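Local coordinates for Rho GTPase-activating protein 5 (Homo sapiens, PDB 5U4V), which is a GTPase-activating protein for Rho-family GTPases, represented here by its first pseudoGTPase domain, which has a G-domain fold, at residues Ala37-Ile42 against Ala162-Leu167; Asp7-Phe12 against Tyr43-Arg48. All coordinates share one frame; numbering follows the deposited sequence.

Contact 1: Ala37-Ile42 against Ala162-Leu167; sequences ALDGKI and ALRGVL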
loop_
_atom_site.group_PDB
_atom_site.type_symbol
_atom_site.label_atom_id
_atom_site.label_comp_id
_atom_site.label_asym_id
_atom_site.label_seq_id
_atom_site.Cartn_x
_atom_site.Cartn_y
_atom_site.Cartn_z
ATOM N N ALA A 37 -9.817 -7.677 -11.759
ATOM C CA ALA A 37 -9.744 -9.108 -11.771
ATOM C C ALA A 37 -8.475 -9.571 -11.089
ATOM O O ALA A 37 -7.344 -9.213 -11.478
ATOM C CB ALA A 37 -9.760 -9.583 -13.186
ATOM N N LEU A 38 -8.664 -10.354 -10.042
ATOM C CA LEU A 38 -7.546 -10.898 -9.310
ATOM C C LEU A 38 -7.884 -12.300 -8.853
ATOM O O LEU A 38 -8.916 -12.518 -8.207
ATOM C CB LEU A 38 -7.165 -10.013 -8.107
ATOM C CG LEU A 38 -6.068 -10.586 -7.207
ATOM C CD1 LEU A 38 -4.694 -10.307 -7.799
ATOM C CD2 LEU A 38 -6.173 -9.958 -5.812
ATOM N N ASP A 39 -7.004 -13.248 -9.202
ATOM C CA ASP A 39 -7.093 -14.627 -8.741
ATOM C C ASP A 39 -8.440 -15.271 -9.081
ATOM O O ASP A 39 -8.979 -16.073 -8.308
ATOM C CB ASP A 39 -6.802 -14.699 -7.230
ATOM C CG ASP A 39 -5.324 -14.447 -6.889
ATOM O OD1 ASP A 39 -4.486 -14.477 -7.820
ATOM O OD2 ASP A 39 -4.982 -14.233 -5.695
ATOM N N GLY A 40 -8.985 -14.903 -10.240
ATOM C CA GLY A 40 -10.285 -15.410 -10.669
ATOM C C GLY A 40 -11.444 -14.874 -9.850
ATOM O O GLY A 40 -12.471 -15.553 -9.672
ATOM N N LYS A 41 -11.289 -13.663 -9.345
ATOM C CA LYS A 41 -12.386 -12.944 -8.727
ATOM C C LYS A 41 -12.397 -11.510 -9.245
ATOM O O LYS A 41 -11.461 -11.048 -9.909
ATOM C CB LYS A 41 -12.270 -12.932 -7.207
ATOM C CG LYS A 41 -12.048 -14.275 -6.575
ATOM C CD LYS A 41 -13.276 -15.143 -6.609
ATOM C CE LYS A 41 -12.871 -16.607 -6.690
ATOM N NZ LYS A 41 -11.680 -16.936 -5.858
ATOM N N ILE A 42 -13.463 -10.795 -8.942
ATOM C CA ILE A 42 -13.599 -9.480 -9.476
ATOM C C ILE A 42 -13.862 -8.578 -8.330
ATOM O O ILE A 42 -14.830 -8.750 -7.608
ATOM C CB ILE A 42 -14.726 -9.407 -10.511
ATOM C CG1 ILE A 42 -14.364 -10.245 -11.724
ATOM C CG2 ILE A 42 -14.921 -7.987 -10.969
ATOM C CD1 ILE A 42 -15.557 -10.854 -12.433
ATOM N N ALA A 162 0.995 -7.350 -3.884
ATOM C CA ALA A 162 0.651 -6.255 -2.966
ATOM C C ALA A 162 -0.843 -6.207 -2.740
ATOM O O ALA A 162 -1.302 -6.007 -1.603
ATOM C CB ALA A 162 1.117 -4.925 -3.544
ATOM N N LEU A 163 -1.583 -6.377 -3.835
ATOM C CA LEU A 163 -3.038 -6.349 -3.800
ATOM C C LEU A 163 -3.595 -7.532 -3.035
ATOM O O LEU A 163 -4.486 -7.355 -2.192
ATOM C CB LEU A 163 -3.609 -6.311 -5.191
ATOM C CG LEU A 163 -3.629 -4.919 -5.818
ATOM C CD1 LEU A 163 -3.980 -5.074 -7.311
ATOM C CD2 LEU A 163 -4.623 -3.985 -5.085
ATOM N N ARG A 164 -3.039 -8.724 -3.273
ATOM C CA ARG A 164 -3.507 -9.853 -2.527
ATOM C C ARG A 164 -3.066 -9.802 -1.077
ATOM O O ARG A 164 -3.746 -10.321 -0.195
ATOM C CB ARG A 164 -3.186 -11.153 -3.223
ATOM C CG ARG A 164 -1.732 -11.505 -3.315
ATOM C CD ARG A 164 -1.604 -12.925 -3.845
ATOM N NE ARG A 164 -2.039 -13.042 -5.220
ATOM C CZ ARG A 164 -1.255 -12.904 -6.277
ATOM N NH1 ARG A 164 0.032 -12.644 -6.147
ATOM N NH2 ARG A 164 -1.767 -13.074 -7.497
ATOM N N GLY A 165 -1.956 -9.109 -0.824
ATOM C CA GLY A 165 -1.572 -8.785 0.534
ATOM C C GLY A 165 -2.731 -8.119 1.295
ATOM O O GLY A 165 -3.250 -8.697 2.274
ATOM N N VAL A 166 -3.141 -6.932 0.847
ATOM C CA VAL A 166 -4.166 -6.146 1.530
ATOM C C VAL A 166 -5.479 -6.906 1.605
ATOM O O VAL A 166 -6.083 -6.957 2.654
ATOM C CB VAL A 166 -4.430 -4.775 0.859
ATOM C CG1 VAL A 166 -5.602 -4.063 1.498
ATOM C CG2 VAL A 166 -3.236 -3.897 1.009
ATOM N N LEU A 167 -5.885 -7.505 0.483
ATOM C CA LEU A 167 -7.130 -8.253 0.406
ATOM C C LEU A 167 -7.207 -9.496 1.283
ATOM O O LEU A 167 -8.273 -9.826 1.763
ATOM C CB LEU A 167 -7.428 -8.629 -1.032
ATOM C CG LEU A 167 -7.886 -7.487 -1.953
ATOM C CD1 LEU A 167 -7.620 -7.851 -3.387
ATOM C CD2 LEU A 167 -9.364 -7.140 -1.767
#

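Contact 2: Asp7-Phe12 against Tyr43-Arg48; sequences DKVNLF and YELDLR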
loop_
_atom_site.group_PDB
_atom_site.type_symbol
_atom_site.label_atom_id
_atom_site.label_comp_id
_atom_site.label_asym_id
_atom_site.label_seq_id
_atom_site.Cartn_x
_atom_site.Cartn_y
_atom_site.Cartn_z
ATOM N N ASP A 7 -17.121 -6.698 -1.068
ATOM C CA ASP A 7 -16.539 -6.794 -2.430
ATOM C C ASP A 7 -16.076 -5.441 -2.972
ATOM O O ASP A 7 -15.490 -5.368 -4.025
ATOM C CB ASP A 7 -17.558 -7.409 -3.379
ATOM C CG ASP A 7 -16.991 -7.656 -4.767
ATOM O OD1 ASP A 7 -15.804 -7.310 -5.031
ATOM O OD2 ASP A 7 -17.755 -8.200 -5.598
ATOM N N LYS A 8 -16.346 -4.374 -2.242
ATOM C CA LYS A 8 -15.818 -3.084 -2.573
ATOM C C LYS A 8 -14.808 -2.775 -1.508
ATOM O O LYS A 8 -15.111 -2.877 -0.336
ATOM C CB LYS A 8 -16.894 -2.033 -2.558
ATOM C CG LYS A 8 -16.338 -0.632 -2.774
ATOM C CD LYS A 8 -17.442 0.337 -3.161
ATOM C CE LYS A 8 -16.891 1.540 -3.885
ATOM N NZ LYS A 8 -17.814 2.045 -4.936
ATOM N N VAL A 9 -13.603 -2.425 -1.919
ATOM C CA VAL A 9 -12.572 -2.181 -0.955
ATOM C C VAL A 9 -12.045 -0.778 -1.126
ATOM O O VAL A 9 -11.829 -0.328 -2.233
ATOM C CB VAL A 9 -11.441 -3.206 -1.084
ATOM C CG1 VAL A 9 -10.375 -2.966 -0.016
ATOM C CG2 VAL A 9 -12.003 -4.612 -0.973
ATOM N N ASN A 10 -11.897 -0.079 -0.027
ATOM C CA ASN A 10 -11.386 1.272 -0.085
ATOM C C ASN A 10 -9.908 1.226 0.103
ATOM O O ASN A 10 -9.443 1.010 1.206
ATOM C CB ASN A 10 -12.008 2.114 1.007
ATOM C CG ASN A 10 -13.131 2.980 0.477
ATOM O OD1 ASN A 10 -12.972 3.599 -0.556
ATOM N ND2 ASN A 10 -14.261 3.051 1.197
ATOM N N LEU A 11 -9.152 1.417 -0.955
ATOM C CA LEU A 11 -7.722 1.287 -0.818
ATOM C C LEU A 11 -7.053 2.606 -0.834
ATOM O O LEU A 11 -6.810 3.165 -1.901
ATOM C CB LEU A 11 -7.151 0.453 -1.942
ATOM C CG LEU A 11 -6.768 -0.930 -1.497
ATOM C CD1 LEU A 11 -6.333 -1.756 -2.704
ATOM C CD2 LEU A 11 -5.623 -0.729 -0.527
ATOM N N PHE A 12 -6.722 3.101 0.332
ATOM C CA PHE A 12 -5.935 4.308 0.407
ATOM C C PHE A 12 -4.475 4.017 0.038
ATOM O O PHE A 12 -3.967 2.893 0.229
ATOM C CB PHE A 12 -6.022 4.913 1.806
ATOM C CG PHE A 12 -7.432 5.241 2.247
ATOM C CD1 PHE A 12 -7.999 6.480 1.941
ATOM C CD2 PHE A 12 -8.179 4.327 3.002
ATOM C CE1 PHE A 12 -9.292 6.802 2.363
ATOM C CE2 PHE A 12 -9.464 4.645 3.448
ATOM C CZ PHE A 12 -10.024 5.887 3.130
ATOM N N TYR A 43 -12.985 -7.607 -8.162
ATOM C CA TYR A 43 -13.075 -6.691 -7.029
ATOM C C TYR A 43 -13.386 -5.317 -7.572
ATOM O O TYR A 43 -12.816 -4.913 -8.613
ATOM C CB TYR A 43 -11.756 -6.661 -6.251
ATOM C CG TYR A 43 -11.362 -7.987 -5.624
ATOM C CD1 TYR A 43 -10.665 -8.964 -6.363
ATOM C CD2 TYR A 43 -11.645 -8.255 -4.267
ATOM C CE1 TYR A 43 -10.303 -10.175 -5.785
ATOM C CE2 TYR A 43 -11.263 -9.456 -3.678
ATOM C CZ TYR A 43 -10.597 -10.411 -4.448
ATOM O OH TYR A 43 -10.267 -11.622 -3.877
ATOM N N GLU A 44 -14.267 -4.589 -6.894
ATOM C CA GLU A 44 -14.304 -3.161 -7.152
ATOM C C GLU A 44 -13.444 -2.419 -6.144
ATOM O O GLU A 44 -13.788 -2.336 -4.983
ATOM C CB GLU A 44 -15.729 -2.588 -7.283
ATOM C CG GLU A 44 -16.712 -2.932 -6.180
ATOM C CD GLU A 44 -17.961 -2.062 -6.258
ATOM O OE1 GLU A 44 -17.825 -0.838 -6.524
ATOM O OE2 GLU A 44 -19.079 -2.596 -6.050
ATOM N N LEU A 45 -12.321 -1.911 -6.604
ATOM C CA LEU A 45 -11.412 -1.164 -5.752
ATOM C C LEU A 45 -11.596 0.330 -5.971
ATOM O O LEU A 45 -11.735 0.808 -7.100
ATOM C CB LEU A 45 -9.976 -1.561 -6.057
ATOM C CG LEU A 45 -9.727 -3.052 -5.778
ATOM C CD1 LEU A 45 -8.368 -3.488 -6.251
ATOM C CD2 LEU A 45 -9.880 -3.318 -4.276
ATOM N N ASP A 46 -11.600 1.067 -4.876
ATOM C CA ASP A 46 -11.527 2.516 -4.944
ATOM C C ASP A 46 -10.183 2.950 -4.442
ATOM O O ASP A 46 -9.960 3.071 -3.249
ATOM C CB ASP A 46 -12.659 3.169 -4.120
ATOM C CG ASP A 46 -14.024 3.002 -4.751
ATOM O OD1 ASP A 46 -14.151 2.543 -5.909
ATOM O OD2 ASP A 46 -15.015 3.333 -4.073
ATOM N N LEU A 47 -9.288 3.251 -5.367
ATOM C CA LEU A 47 -7.955 3.698 -5.014
ATOM C C LEU A 47 -7.920 5.181 -4.756
ATOM O O LEU A 47 -8.142 6.004 -5.644
ATOM C CB LEU A 47 -6.945 3.312 -6.088
ATOM C CG LEU A 47 -6.896 1.779 -6.176
ATOM C CD1 LEU A 47 -6.065 1.335 -7.365
ATOM C CD2 LEU A 47 -6.449 1.087 -4.887
ATOM N N ARG A 48 -7.620 5.522 -3.515
ATOM C CA ARG A 48 -7.577 6.905 -3.102
ATOM C C ARG A 48 -6.182 7.285 -2.660
ATOM O O ARG A 48 -5.815 7.040 -1.513
ATOM C CB ARG A 48 -8.531 7.101 -1.939
ATOM C CG ARG A 48 -9.988 6.909 -2.271
ATOM C CD ARG A 48 -10.855 7.246 -1.076
ATOM N NE ARG A 48 -12.250 7.023 -1.394
ATOM C CZ ARG A 48 -13.251 7.087 -0.511
ATOM N NH1 ARG A 48 -13.032 7.391 0.768
ATOM N NH2 ARG A 48 -14.497 6.854 -0.907
#

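Contact 1: Ala37-Ile42 against Ala162-Leu167
L38 reaches from the end of a short strand to helix 156-173, where its CD2 meets CD1 of L167 at 3.5 Å, the two leucines coming tip to tip. Its CG lies anti to the backbone N (chi1 175°), which carries the isobutyl group out toward the helix; the other branch, CD1, runs 4.0 Å from NH2 of R164. A branched apolar side chain suits this buried place, with an aliphatic partner at its tip and the side chain of R164 crossing it at about a right angle. D39, the next residue, is at the exposed margin and makes a two-pronged salt bridge. The guanidinium of R164 approaches side-on: NE donates to OD2 of D39 at 3.2 Å, NH2 of R164 to OD1 of D39 at 3.1 Å, both bonds fairly straight and both on the syn side of the carboxylate. The two flat groups are nearly coplanar, 7° apart, and a bend in the arginine chain at chi3 (67°) helps bring NE and NH2 round to the acid. D39 and G40 form the corner of a type I' turn from L38 to K41; both have positive phi, easy for glycine and tolerable for aspartate. The contact thus ties the hairpin of strands 36-38 and 41-50 to helix 156-173, with L38 and L167 both resting on Y43, while L163 packs on L11, L45 and F72 of the sheet.

Contact 2: Asp7-Phe12 against Tyr43-Arg48
The oxygen OD1 of N10 lies over the centre of the guanidinium of R48, 3.5 Å from its CZ, rather than meeting its edge. The amide and guanidinium planes are 53° apart, and the electron-rich oxygen probably finds a favourable field above the positive group. Beside it, CD of R48 runs along F12, 3.8 Å from CE1, so the arginine's aliphatic part packs against the ring while its charged end remains near N10. At the other end of the same face, K8 stretches between two acids: its NZ makes a weak salt bridge to OE1 of E44 at 3.3 Å and probably another to D46, whose OD2 is less surely placed. E44 starts with CG between its backbone N and carbonyl carbon (chi1 50°), which sets the chain across that of K8, CG of E44 3.7 Å from CB of K8. A glutamine here, lacking the charge, would probably leave NZ of K8 to rely on the less surely placed D46. Underneath, the backbones run parallel with five hydrogen bonds, among them the nearly straight D46 N to V9 O at 3.0 Å. V9, L45, L11 and L47 fill the opposite face, where CB of V9 meets CD2 of L45 at 3.6 Å. This apolar face turns to helix 156-173, V9 touching L167 and L11 touching V166, while N10 and F12 bond onward to strand 69-75.

In the fold
The two contacts have centres about 11 Å apart and share strand 41-50, which starts in contact 1 and supplies one side of contact 2. Along the chain they cross: 7-12, 37-42, 43-48, then 162-167. Contact 2 joins neighbouring parallel strands within the mixed sheet, and contact 1 fixes the antiparallel hairpin at its edge to helix 156-173, which lies on the same face as L11 and Y43. The contacts meet where I42 runs straight into Y43, the carbonyl O of I42 packing close to OD1 of D7 without a bond. First and last elements of the chain are thereby brought together around one apolar core, consistent with the compact, P-loop-type G-domain fold that this pseudoGTPase retains.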